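Local coordinates for protein adenosine kinase (Sinorhizobium meliloti, PDB 3UBO) that probably phosphorylates adenosine to AMP with ATP as phosphate donor, as a kinase of the pfkB carbohydrate kinase family, at residues D24-L27 and G31-K34; E46-R51 and M118-E123. All coordinates share one frame; numbering follows the deposited sequence.

Contact 1 of 2, residues D24-L27 and G31-K34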
loop_
_atom_site.group_PDB
_atom_site.type_symbol
_atom_site.label_atom_id
_atom_site.label_comp_id
_atom_site.label_asym_id
_atom_site.label_seq_id
_atom_site.Cartn_x
_atom_site.Cartn_y
_atom_site.Cartn_z
ATOM N N ASP A 24 -9.435 -14.146 -14.371
ATOM C CA ASP A 24 -8.576 -14.935 -15.294
ATOM C C ASP A 24 -8.533 -14.347 -16.695
ATOM O O ASP A 24 -7.444 -14.145 -17.238
ATOM C CB ASP A 24 -8.947 -16.426 -15.374
ATOM C CG ASP A 24 -8.182 -17.314 -14.347
ATOM O OD1 ASP A 24 -7.198 -16.846 -13.702
ATOM O OD2 ASP A 24 -8.595 -18.498 -14.190
ATOM N N SER A 25 -9.701 -14.071 -17.280
ATOM C CA SER A 25 -9.740 -13.467 -18.619
ATOM C C SER A 25 -8.827 -12.221 -18.819
ATOM O O SER A 25 -8.268 -12.013 -19.890
ATOM C CB SER A 25 -11.176 -13.142 -18.977
ATOM O OG SER A 25 -11.804 -12.681 -17.807
ATOM N N PHE A 26 -8.649 -11.398 -17.798
ATOM C CA PHE A 26 -7.715 -10.298 -17.937
ATOM C C PHE A 26 -6.316 -10.741 -18.325
ATOM O O PHE A 26 -5.650 -10.095 -19.112
ATOM C CB PHE A 26 -7.605 -9.488 -16.659
ATOM C CG PHE A 26 -6.775 -8.281 -16.811
ATOM C CD1 PHE A 26 -5.389 -8.378 -16.829
ATOM C CD2 PHE A 26 -7.363 -7.051 -16.991
ATOM C CE1 PHE A 26 -4.567 -7.224 -16.986
ATOM C CE2 PHE A 26 -6.579 -5.901 -17.160
ATOM C CZ PHE A 26 -5.165 -5.983 -17.162
ATOM N N LEU A 27 -5.857 -11.827 -17.756
ATOM C CA LEU A 27 -4.508 -12.246 -18.017
ATOM C C LEU A 27 -4.393 -12.837 -19.409
ATOM O O LEU A 27 -3.403 -12.608 -20.058
ATOM C CB LEU A 27 -4.027 -13.240 -16.954
ATOM C CG LEU A 27 -4.162 -12.812 -15.494
ATOM C CD1 LEU A 27 -3.816 -13.967 -14.609
ATOM C CD2 LEU A 27 -3.308 -11.581 -15.200
ATOM N N GLY A 31 -2.190 -11.362 -22.657
ATOM C CA GLY A 31 -1.043 -12.223 -22.903
ATOM C C GLY A 31 -0.046 -12.200 -21.744
ATOM O O GLY A 31 1.165 -12.218 -21.972
ATOM N N ILE A 32 -0.545 -12.138 -20.509
ATOM C CA ILE A 32 0.300 -12.226 -19.336
ATOM C C ILE A 32 0.348 -13.679 -18.873
ATOM O O ILE A 32 -0.685 -14.370 -18.887
ATOM C CB ILE A 32 -0.333 -11.482 -18.198
ATOM C CG1 ILE A 32 -0.685 -10.068 -18.619
ATOM C CG2 ILE A 32 0.492 -11.613 -16.929
ATOM C CD1 ILE A 32 -0.930 -9.090 -17.472
ATOM N N ILE A 33 1.526 -14.157 -18.449
ATOM C CA ILE A 33 1.626 -15.575 -17.979
ATOM C C ILE A 33 1.167 -15.696 -16.532
ATOM O O ILE A 33 1.660 -14.983 -15.658
ATOM C CB ILE A 33 3.073 -16.169 -18.171
ATOM C CG1 ILE A 33 3.586 -15.775 -19.557
ATOM C CG2 ILE A 33 3.134 -17.729 -17.887
ATOM C CD1 ILE A 33 4.906 -16.312 -19.800
ATOM N N LYS A 34 0.181 -16.538 -16.274
ATOM C CA LYS A 34 -0.280 -16.635 -14.900
ATOM C C LYS A 34 0.851 -17.242 -14.058
ATOM O O LYS A 34 1.388 -18.272 -14.428
ATOM C CB LYS A 34 -1.521 -17.490 -14.823
ATOM C CG LYS A 34 -2.249 -17.335 -13.503
ATOM C CD LYS A 34 -3.500 -18.155 -13.379
ATOM C CE LYS A 34 -4.137 -18.013 -11.985
ATOM N NZ LYS A 34 -5.471 -18.780 -11.879
#
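The L27 side chain splits its two methyls between two partners: CD2 lies 4.1 Å from CD1 of I32, while CD1 packs 3.9 Å from CG of K34, whose chain it crosses at about a right angle. This apolar contact sits on a Schellman motif that ends helix 24-29. G31, with positive phi, is the C-prime residue, in a backbone conformation that glycine adopts more easily than other residues. There the chain turns back, so I32 N donates to L27 O at 2.9 Å. Just beyond the turn, I32 points back at the helix. Its CG1 stands anti to its carbonyl carbon (chi1 -53°), which carries CD1 inward to meet L27 and also the edge of the F26 ring, near the ring plane, where CE1 is 4.1 Å away. Replacing I32 with an alanine would probably strip the F26 edge and the CD2 methyl of L27 of their common partner and would leave a gap beside F120, which also packs on I32. F120 belongs to strand 116-121, so the turn is seated against the sheet that carries this strand. At the outer margin the contact becomes polar. K34 runs out fully extended past CG, with CG anti to the backbone N (chi1 -165°), and thereby brings its ammonium alongside D24. D124 holds the same ammonium in another salt bridge, so K34 is shared between two carboxylates, which would probably favour its charged form. Toward the helix, K34 NZ meets the syn lone pair of D24 OD1 at 3.2 Å.

Contact 2 of 2, residues E46-R51 and M118-E123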
loop_
_atom_site.group_PDB
_atom_site.type_symbol
_atom_site.label_atom_id
_atom_site.label_comp_id
_atom_site.label_asym_id
_atom_site.label_seq_id
_atom_site.Cartn_x
_atom_site.Cartn_y
_atom_site.Cartn_z
ATOM N N GLU A 46 3.552 1.273 -18.953
ATOM C CA GLU A 46 2.518 2.273 -19.112
ATOM C C GLU A 46 1.163 1.670 -19.673
ATOM O O GLU A 46 0.062 1.926 -19.146
ATOM C CB GLU A 46 3.035 3.428 -19.944
ATOM C CG GLU A 46 1.878 4.272 -20.464
ATOM C CD GLU A 46 2.252 5.770 -20.782
ATOM O OE1 GLU A 46 3.329 6.011 -21.381
ATOM O OE2 GLU A 46 1.447 6.707 -20.458
ATOM N N LEU A 47 1.237 0.830 -20.693
ATOM C CA LEU A 47 0.022 0.279 -21.244
ATOM C C LEU A 47 -0.726 -0.587 -20.219
ATOM O O LEU A 47 -1.929 -0.434 -20.045
ATOM C CB LEU A 47 0.306 -0.485 -22.548
ATOM C CG LEU A 47 -0.949 -1.060 -23.232
ATOM C CD1 LEU A 47 -0.722 -1.439 -24.642
ATOM C CD2 LEU A 47 -1.458 -2.295 -22.563
ATOM N N LEU A 48 -0.019 -1.538 -19.579
ATOM C CA LEU A 48 -0.583 -2.404 -18.535
ATOM C C LEU A 48 -1.160 -1.578 -17.412
ATOM O O LEU A 48 -2.227 -1.879 -16.942
ATOM C CB LEU A 48 0.434 -3.408 -17.994
ATOM C CG LEU A 48 0.341 -4.837 -18.535
ATOM C CD1 LEU A 48 -0.563 -4.961 -19.754
ATOM C CD2 LEU A 48 1.682 -5.433 -18.780
ATOM N N TYR A 49 -0.500 -0.521 -17.009
ATOM C CA TYR A 49 -0.985 0.305 -15.931
ATOM C C TYR A 49 -2.378 0.929 -16.221
ATOM O O TYR A 49 -3.285 0.953 -15.367
ATOM C CB TYR A 49 0.066 1.356 -15.597
ATOM C CG TYR A 49 -0.121 1.998 -14.274
ATOM C CD1 TYR A 49 -0.485 1.247 -13.167
ATOM C CD2 TYR A 49 0.041 3.339 -14.108
ATOM C CE1 TYR A 49 -0.711 1.840 -11.951
ATOM C CE2 TYR A 49 -0.141 3.927 -12.892
ATOM C CZ TYR A 49 -0.510 3.183 -11.827
ATOM O OH TYR A 49 -0.730 3.758 -10.605
ATOM N N SER A 50 -2.550 1.379 -17.453
ATOM C CA SER A 50 -3.745 2.067 -17.888
ATOM C C SER A 50 -4.920 1.103 -17.858
ATOM O O SER A 50 -6.006 1.460 -17.347
ATOM C CB SER A 50 -3.527 2.617 -19.281
ATOM O OG SER A 50 -3.665 1.572 -20.226
ATOM N N ARG A 51 -4.709 -0.130 -18.325
ATOM C CA ARG A 51 -5.731 -1.189 -18.159
ATOM C C ARG A 51 -5.945 -1.774 -16.773
ATOM O O ARG A 51 -6.754 -2.682 -16.591
ATOM C CB ARG A 51 -5.483 -2.313 -19.112
ATOM C CG ARG A 51 -5.110 -1.744 -20.402
ATOM C CD ARG A 51 -5.198 -2.813 -21.439
ATOM N NE ARG A 51 -4.896 -2.337 -22.803
ATOM C CZ ARG A 51 -4.784 -3.190 -23.814
ATOM N NH1 ARG A 51 -4.924 -4.484 -23.562
ATOM N NH2 ARG A 51 -4.501 -2.778 -25.045
HETATM N N MSE A 118 4.120 -4.618 -12.247
HETATM C CA MSE A 118 2.654 -4.574 -12.331
HETATM C C MSE A 118 2.214 -5.908 -11.890
HETATM O O MSE A 118 2.321 -6.857 -12.660
HETATM C CB MSE A 118 2.156 -4.456 -13.787
HETATM C CG MSE A 118 2.339 -3.152 -14.579
HETATM SE SE MSE A 118 2.545 -1.431 -13.623
HETATM C CE MSE A 118 1.285 -1.918 -12.231
ATOM N N ILE A 119 1.715 -5.997 -10.659
ATOM C CA ILE A 119 1.336 -7.293 -10.113
ATOM C C ILE A 119 -0.175 -7.499 -10.024
ATOM O O ILE A 119 -0.850 -6.842 -9.236
ATOM C CB ILE A 119 2.008 -7.559 -8.731
ATOM C CG1 ILE A 119 3.549 -7.497 -8.845
ATOM C CG2 ILE A 119 1.509 -8.876 -8.123
ATOM C CD1 ILE A 119 4.347 -7.759 -7.549
ATOM N N PHE A 120 -0.660 -8.445 -10.822
ATOM C CA PHE A 120 -2.051 -8.823 -10.866
ATOM C C PHE A 120 -2.381 -10.089 -10.073
ATOM O O PHE A 120 -1.983 -11.185 -10.463
ATOM C CB PHE A 120 -2.515 -8.996 -12.321
ATOM C CG PHE A 120 -2.382 -7.728 -13.154
ATOM C CD1 PHE A 120 -3.286 -6.663 -12.979
ATOM C CD2 PHE A 120 -1.365 -7.610 -14.112
ATOM C CE1 PHE A 120 -3.157 -5.482 -13.742
ATOM C CE2 PHE A 120 -1.203 -6.462 -14.879
ATOM C CZ PHE A 120 -2.074 -5.357 -14.688
ATOM N N VAL A 121 -3.154 -9.941 -8.993
ATOM C CA VAL A 121 -3.531 -11.049 -8.148
ATOM C C VAL A 121 -4.889 -11.650 -8.560
ATOM O O VAL A 121 -5.879 -10.956 -8.626
ATOM C CB VAL A 121 -3.555 -10.615 -6.666
ATOM C CG1 VAL A 121 -3.613 -11.837 -5.747
ATOM C CG2 VAL A 121 -2.337 -9.808 -6.319
ATOM N N THR A 122 -4.951 -12.944 -8.826
ATOM C CA THR A 122 -6.240 -13.548 -9.105
ATOM C C THR A 122 -6.985 -14.047 -7.882
ATOM O O THR A 122 -6.520 -13.889 -6.755
ATOM C CB THR A 122 -6.147 -14.602 -10.211
ATOM O OG1 THR A 122 -4.962 -15.401 -10.049
ATOM C CG2 THR A 122 -6.104 -13.875 -11.548
ATOM N N GLU A 123 -8.170 -14.607 -8.073
ATOM C CA GLU A 123 -9.019 -14.929 -6.898
ATOM C C GLU A 123 -8.330 -16.003 -6.024
ATOM O O GLU A 123 -8.449 -16.007 -4.808
ATOM C CB GLU A 123 -10.457 -15.318 -7.297
#
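M118, a selenomethionine, meets the Y49 ring in a Met-aromatic contact: its SE lies 5.0 Å from the ring centroid and 50° off the normal, in an oblique approach. The CE methyl comes closer, 3.7 Å from CD1 of Y49, and the two side chains cross at about a right angle. M118 CG sits anti to its carbonyl carbon (chi1 -71°), and the bends at the next two torsions fold SE and CE against the tyrosine. H94 of the second subunit stacks on the same tyrosine, so Y49 is gripped from within the chain and across the dimer.

Plain apolar packing comes next. CB of L48 rests 3.9 Å from CG of M118, and farther along the strand CG of L48 lies 4.3 Å from CE2 of F120. The F120 ring also turns its edge to the helix backbone, with L48 O near the ring plane and 4.1 Å from CZ.

No polar bond joins the two segments; at the end of the helix L47 O accepts from S50 OG, at 2.7 Å, and from R51 N.

The axes of 46-50 and 118-121 come within 9.7 Å, with 37° between their directions, consistent with a helix packed on the small mixed sheet that serves as the lid in ribokinase-like kinases.

From the N terminus, the chain leaves strand 16-21, enters helix 24-29 and at once closes contact 1, a local turn with three residues between its segments. It continues through strand 37-39 into helix 42-50, the first half of contact 2, which closes after 66 intervening residues at strand 116-121. The two contacts are in series, neither nested nor crossed, yet their centres are only 10 Å apart. They meet mostly through side chains: I32 CD1 packs on F120 CD2 at 3.7 Å, and L27 and K34 both touch T122, while F26 packs on the R51 carbonyl. Strand 116-121 and the residues just after it thus bring both helices onto one mixed sheet.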